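Local atomic coordinates of type VI secretion system component (Escherichia coli O6, PDB entry 2P5Z), a protein that is a component of the type VI secretion system that resembles the T4 phage tail proteins gp27 and gp5 and probably forms part of its injection device. Residues 153-158 with 201-206; 179-184 with 375-380. All coordinates share one frame; numbering follows the deposited sequence.

Interaction 1 of 2, residues 153-158 with 201-206; sequences NLKSEY and FYDDQS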
loop_
_atom_site.group_PDB
_atom_site.type_symbol
_atom_site.label_atom_id
_atom_site.label_comp_id
_atom_site.label_asym_id
_atom_site.label_seq_id
_atom_site.Cartn_x
_atom_site.Cartn_y
_atom_site.Cartn_z
ATOM N N ASN A 153 -11.109 24.919 -21.576
ATOM C CA ASN A 153 -11.518 26.304 -21.292
ATOM C C ASN A 153 -10.637 26.852 -20.178
ATOM O O ASN A 153 -11.095 27.142 -19.066
ATOM C CB ASN A 153 -13.001 26.428 -20.891
ATOM C CG ASN A 153 -13.929 25.574 -21.748
ATOM O OD1 ASN A 153 -14.336 25.974 -22.843
ATOM N ND2 ASN A 153 -14.282 24.394 -21.240
ATOM N N LEU A 154 -9.358 26.991 -20.481
ATOM C CA LEU A 154 -8.403 27.393 -19.476
ATOM C C LEU A 154 -8.343 28.909 -19.399
ATOM O O LEU A 154 -8.482 29.595 -20.413
ATOM C CB LEU A 154 -7.051 26.777 -19.803
ATOM C CG LEU A 154 -7.158 25.258 -19.955
ATOM C CD1 LEU A 154 -5.840 24.695 -20.375
ATOM C CD2 LEU A 154 -7.635 24.588 -18.656
ATOM N N LYS A 155 -8.187 29.438 -18.192
ATOM C CA LYS A 155 -8.099 30.879 -18.026
ATOM C C LYS A 155 -6.641 31.304 -17.973
ATOM O O LYS A 155 -6.264 32.312 -18.576
ATOM C CB LYS A 155 -8.846 31.347 -16.772
ATOM C CG LYS A 155 -10.346 31.500 -16.969
ATOM C CD LYS A 155 -10.695 32.680 -17.861
ATOM C CE LYS A 155 -12.038 32.462 -18.537
ATOM N NZ LYS A 155 -11.946 31.344 -19.513
ATOM N N SER A 156 -5.830 30.531 -17.256
ATOM C CA SER A 156 -4.391 30.758 -17.209
ATOM C C SER A 156 -3.675 30.349 -18.499
ATOM O O SER A 156 -4.206 29.585 -19.309
ATOM C CB SER A 156 -3.777 30.031 -16.018
ATOM O OG SER A 156 -4.017 30.750 -14.829
ATOM N N GLU A 157 -2.465 30.875 -18.684
ATOM C CA GLU A 157 -1.635 30.534 -19.847
ATOM C C GLU A 157 -0.532 29.581 -19.434
ATOM O O GLU A 157 0.090 29.757 -18.385
ATOM C CB GLU A 157 -1.043 31.788 -20.491
ATOM C CG GLU A 157 -2.052 32.569 -21.322
ATOM C CD GLU A 157 -1.405 33.646 -22.178
ATOM O OE1 GLU A 157 -1.110 34.740 -21.646
ATOM O OE2 GLU A 157 -1.208 33.399 -23.391
ATOM N N TYR A 158 -0.296 28.567 -20.254
ATOM C CA TYR A 158 0.643 27.519 -19.872
ATOM C C TYR A 158 1.878 27.553 -20.744
ATOM O O TYR A 158 1.777 27.500 -21.967
ATOM C CB TYR A 158 -0.033 26.137 -19.862
ATOM C CG TYR A 158 -1.123 26.115 -18.828
ATOM C CD1 TYR A 158 -2.441 26.413 -19.165
ATOM C CD2 TYR A 158 -0.824 25.874 -17.501
ATOM C CE1 TYR A 158 -3.420 26.451 -18.206
ATOM C CE2 TYR A 158 -1.794 25.905 -16.546
ATOM C CZ TYR A 158 -3.088 26.190 -16.899
ATOM O OH TYR A 158 -4.052 26.219 -15.926
ATOM N N PHE A 201 -12.062 20.498 -19.590
ATOM C CA PHE A 201 -10.955 20.894 -18.731
ATOM C C PHE A 201 -11.105 22.346 -18.302
ATOM O O PHE A 201 -11.548 23.190 -19.092
ATOM C CB PHE A 201 -9.615 20.736 -19.456
ATOM C CG PHE A 201 -9.313 19.320 -19.925
ATOM C CD1 PHE A 201 -8.642 18.420 -19.090
ATOM C CD2 PHE A 201 -9.646 18.911 -21.210
ATOM C CE1 PHE A 201 -8.322 17.134 -19.518
ATOM C CE2 PHE A 201 -9.333 17.624 -21.647
ATOM C CZ PHE A 201 -8.660 16.731 -20.788
ATOM N N TYR A 202 -10.736 22.638 -17.054
ATOM C CA TYR A 202 -10.790 23.998 -16.512
ATOM C C TYR A 202 -9.685 24.160 -15.488
ATOM O O TYR A 202 -9.194 23.164 -14.949
ATOM C CB TYR A 202 -12.106 24.263 -15.771
ATOM C CG TYR A 202 -13.366 24.043 -16.555
ATOM C CD1 TYR A 202 -13.848 25.018 -17.425
ATOM C CD2 TYR A 202 -14.072 22.862 -16.433
ATOM C CE1 TYR A 202 -15.013 24.831 -18.127
ATOM C CE2 TYR A 202 -15.222 22.656 -17.144
ATOM C CZ TYR A 202 -15.693 23.642 -17.987
ATOM O OH TYR A 202 -16.837 23.420 -18.713
ATOM N N ASP A 203 -9.337 25.414 -15.196
ATOM C CA ASP A 203 -8.352 25.736 -14.178
ATOM C C ASP A 203 -8.808 26.749 -13.121
ATOM O O ASP A 203 -8.043 27.076 -12.191
ATOM C CB ASP A 203 -7.001 26.141 -14.794
ATOM C CG ASP A 203 -7.086 27.320 -15.780
ATOM O OD1 ASP A 203 -7.956 28.206 -15.649
ATOM O OD2 ASP A 203 -6.217 27.377 -16.690
ATOM N N ASP A 204 -10.038 27.243 -13.252
ATOM C CA ASP A 204 -10.571 28.170 -12.248
ATOM C C ASP A 204 -12.075 28.052 -12.005
ATOM O O ASP A 204 -12.779 27.287 -12.679
ATOM C CB ASP A 204 -10.203 29.624 -12.586
ATOM C CG ASP A 204 -11.070 30.215 -13.686
ATOM O OD1 ASP A 204 -11.555 29.473 -14.577
ATOM O OD2 ASP A 204 -11.265 31.445 -13.665
ATOM N N GLN A 205 -12.550 28.871 -11.069
ATOM C CA GLN A 205 -13.957 28.946 -10.668
ATOM C C GLN A 205 -14.975 29.293 -11.768
ATOM O O GLN A 205 -16.167 29.048 -11.610
ATOM C CB GLN A 205 -14.076 29.900 -9.489
ATOM C CG GLN A 205 -12.807 30.678 -9.272
ATOM C CD GLN A 205 -12.337 30.616 -7.845
ATOM O OE1 GLN A 205 -11.140 30.558 -7.574
ATOM N NE2 GLN A 205 -13.279 30.626 -6.914
ATOM N N SER A 206 -14.508 29.822 -12.895
ATOM C CA SER A 206 -15.388 30.096 -14.023
ATOM C C SER A 206 -15.755 28.820 -14.792
ATOM O O SER A 206 -16.497 28.858 -15.772
ATOM C CB SER A 206 -14.754 31.126 -14.954
ATOM O OG SER A 206 -13.605 30.589 -15.582
HETATM O O HOH W 1 -11.092 27.520 -16.260
#
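D203 OD2 is gripped by two donors from the 153-158 loop: the hydroxyl of Y158, with OH 2.6 Å from OD2, and the backbone of S156, whose N lies 3.2 Å from that same oxygen. Both come in from one face of the carboxylate plane, S156 N on the syn side and Y158 OH on the anti side. This is where the chain turns off the outer strand 150-153 of a small three-stranded mixed sheet in the region that probably corresponds to gp27; its parallel neighbour there, strand 196-202, runs out into D203. Where the strands still pair, N153 N donates to F201 O at 3.1 Å.

The other carboxylate oxygen takes the backbone of K155, with N 2.8 Å from D203 OD1 and an N-H...O angle of 163°. Three donors thus fix the rotation of a buried acid, and they would probably stabilise its charged form. A chi1 of 56° sets the D203 carboxylate between its own N and C, facing the loop. The Y158 ring presents its edge to it, with OD2 and L154 CB both near the ring plane, which is turned 45° from the carboxylate.

Aliphatic stems, a second carboxylate and a water surround the D203 bonds. L154 CD2 lies against the backbone of Y202, and L154 also packs on P132 of helix 131-140. K155 lays its CG against the D204 carboxylate, 3.4 Å from OD1, while S206 OG donates to that OD1. N153 runs alongside Y202, its ND2 3.2 Å from ring atom CE1; the Y202 hydroxyl itself pairs with E200. Beside the edge of this ring sits a water that accepts the N-H of D203, its oxygen 2.9 Å from D203 N and 2.8 Å from N153 O.

Interaction 2 of 2, residues 179-184 with 375-380; sequences LSEVGI and PALIPR
S180 and I378 make the direct backbone-to-side-chain bond of this contact, a weak one: I378 N points at S180 OG from 3.4 Å, fairly straight at 166°. The hydroxyl has a firmer partner in R177 O, one turn back along helix 171-182. With a chi1 of 79° OG stands between the serine's own N and C, where it can bond back to that carbonyl and still take the N-H of I378. A second polar link runs through a water that donates to both segments, its oxygen 3.0 Å from S180 O and 2.7 Å from P375 O. R305 reaches the same two carbonyls from helix 298-308, by NH1 to S180 O and, weakly, by NE to P375 O.

The helix ends here in a Schellman motif. I184 N bonds back to L179 O at 2.7 Å, G183 N bonds weakly to S180 O, and G183 is the C-prime residue, with a phi of 79°. The 375-380 segment passes across this last turn as an irregular connection leading toward strand 387-391, the first of the five-stranded OB-type sheet.

Among charged groups, E181 OE2 lies 3.2 Å from R380 NE in a weak, bent salt bridge, doubtful because the glutamate has two deposited conformers. R380 is anchored through NH1 by D462.

Van der Waals contacts complete the fit. P375 puts ring atom CG 3.6 Å from I184 O, and S180 CB rests against A376 O. L377 swings its CD2 back over the stem of E181, 3.8 Å from CG. From the next residue, I378 CD1 comes within 3.9 Å of S180 OG, while I378 also touches T173 and S176 farther back on the helix.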
loop_
_atom_site.group_PDB
_atom_site.type_symbol
_atom_site.label_atom_id
_atom_site.label_comp_id
_atom_site.label_asym_id
_atom_site.label_seq_id
_atom_site.Cartn_x
_atom_site.Cartn_y
_atom_site.Cartn_z
ATOM N N LEU A 179 -1.790 17.270 -15.409
ATOM C CA LEU A 179 -2.856 18.220 -15.100
ATOM C C LEU A 179 -2.861 18.613 -13.624
ATOM O O LEU A 179 -3.046 19.784 -13.289
ATOM C CB LEU A 179 -4.199 17.647 -15.478
ATOM C CG LEU A 179 -4.414 17.314 -16.954
ATOM C CD1 LEU A 179 -5.717 16.555 -17.071
ATOM C CD2 LEU A 179 -4.430 18.562 -17.826
ATOM N N SER A 180 -2.613 17.652 -12.737
ATOM C CA SER A 180 -2.709 17.959 -11.311
ATOM C C SER A 180 -1.549 18.804 -10.792
ATOM O O SER A 180 -1.759 19.658 -9.916
ATOM C CB SER A 180 -2.855 16.702 -10.460
ATOM O OG SER A 180 -1.601 16.078 -10.287
ATOM N N GLU A 181 -0.348 18.560 -11.331
ATOM C CA GLU A 181 0.867 19.278 -10.925
ATOM C C GLU A 181 0.730 20.765 -11.215
ATOM O O GLU A 181 1.293 21.599 -10.518
ATOM C CB GLU A 181 2.104 18.693 -11.618
ATOM C CG GLU A 181 2.853 17.638 -10.798
ATOM C CD GLU A 181 3.635 16.631 -11.640
ATOM O OE1 GLU A 181 3.645 16.743 -12.875
ATOM O OE2 GLU A 181 4.226 15.698 -11.060
ATOM N N VAL A 182 -0.081 21.078 -12.214
ATOM C CA VAL A 182 -0.300 22.432 -12.672
ATOM C C VAL A 182 -1.722 22.890 -12.271
ATOM O O VAL A 182 -2.113 24.048 -12.466
ATOM C CB VAL A 182 -0.034 22.423 -14.192
ATOM C CG1 VAL A 182 -1.272 22.688 -15.003
ATOM C CG2 VAL A 182 1.146 23.308 -14.557
ATOM N N GLY A 183 -2.485 21.966 -11.678
ATOM C CA GLY A 183 -3.771 22.300 -11.077
ATOM C C GLY A 183 -4.934 22.467 -12.037
ATOM O O GLY A 183 -5.883 23.195 -11.739
ATOM N N ILE A 184 -4.859 21.815 -13.194
ATOM C CA ILE A 184 -5.972 21.796 -14.139
ATOM C C ILE A 184 -6.881 20.645 -13.722
ATOM O O ILE A 184 -6.415 19.596 -13.269
ATOM C CB ILE A 184 -5.492 21.603 -15.620
ATOM C CG1 ILE A 184 -4.784 22.855 -16.133
ATOM C CG2 ILE A 184 -6.650 21.317 -16.589
ATOM C CD1 ILE A 184 -4.079 22.640 -17.471
ATOM N N PRO A 375 -7.187 19.192 -7.892
ATOM C CA PRO A 375 -7.157 17.754 -7.654
ATOM C C PRO A 375 -5.968 17.331 -6.822
ATOM O O PRO A 375 -5.018 18.095 -6.665
ATOM C CB PRO A 375 -7.025 17.157 -9.067
ATOM C CG PRO A 375 -7.175 18.294 -10.010
ATOM C CD PRO A 375 -6.813 19.523 -9.274
ATOM N N ALA A 376 -6.026 16.112 -6.303
ATOM C CA ALA A 376 -4.899 15.532 -5.610
ATOM C C ALA A 376 -3.705 15.366 -6.563
ATOM O O ALA A 376 -3.848 15.019 -7.741
ATOM C CB ALA A 376 -5.288 14.180 -4.969
ATOM N N LEU A 377 -2.533 15.647 -6.013
ATOM C CA LEU A 377 -1.263 15.578 -6.685
ATOM C C LEU A 377 -0.902 14.102 -6.869
ATOM O O LEU A 377 -0.756 13.388 -5.886
ATOM C CB LEU A 377 -0.271 16.265 -5.754
ATOM C CG LEU A 377 1.068 16.899 -6.103
ATOM C CD1 LEU A 377 2.174 15.850 -6.036
ATOM C CD2 LEU A 377 1.005 17.601 -7.446
ATOM N N ILE A 378 -0.793 13.641 -8.118
ATOM C CA ILE A 378 -0.319 12.287 -8.396
ATOM C C ILE A 378 1.209 12.310 -8.363
ATOM O O ILE A 378 1.835 13.088 -9.084
ATOM C CB ILE A 378 -0.825 11.767 -9.773
ATOM C CG1 ILE A 378 -2.322 11.478 -9.733
ATOM C CG2 ILE A 378 -0.155 10.477 -10.180
ATOM C CD1 ILE A 378 -3.141 12.538 -10.346
ATOM N N PRO A 379 1.818 11.471 -7.513
ATOM C CA PRO A 379 3.276 11.448 -7.339
ATOM C C PRO A 379 4.038 11.134 -8.623
ATOM O O PRO A 379 3.553 10.378 -9.474
ATOM C CB PRO A 379 3.495 10.315 -6.323
ATOM C CG PRO A 379 2.249 9.492 -6.380
ATOM C CD PRO A 379 1.146 10.467 -6.673
ATOM N N ARG A 380 5.225 11.726 -8.754
ATOM C CA ARG A 380 6.096 11.499 -9.902
ATOM C C ARG A 380 6.697 10.107 -9.848
ATOM O O ARG A 380 6.923 9.579 -8.769
ATOM C CB ARG A 380 7.196 12.553 -9.922
ATOM C CG ARG A 380 6.940 13.609 -10.952
ATOM C CD ARG A 380 7.776 14.852 -10.774
ATOM N NE ARG A 380 7.310 15.853 -11.724
ATOM C CZ ARG A 380 7.777 15.979 -12.965
ATOM N NH1 ARG A 380 8.746 15.187 -13.408
ATOM N NH2 ARG A 380 7.281 16.906 -13.772
HETATM O O HOH W 2 -3.713 20.191 -7.735
#

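From the N terminus the chain passes 153-158, then 179-184 at the end of helix 171-182, then 201-206, where interaction 1 closes a loop of 42 intervening residues. Only much later does 375-380 return to close interaction 2 across 190 residues, so the two contacts cross rather than nest. Interaction 1 ties the loop after edge strand 150-153 to the end of central strand 196-202 and the turn that follows it; interaction 2 ties the helix end to the connection leading into the OB-type sheet. They share a seam: Y158 packs on V182 and I184, and F201 on L179. R374 NH1, just ahead of P375, bonds both D203 O and G183 O.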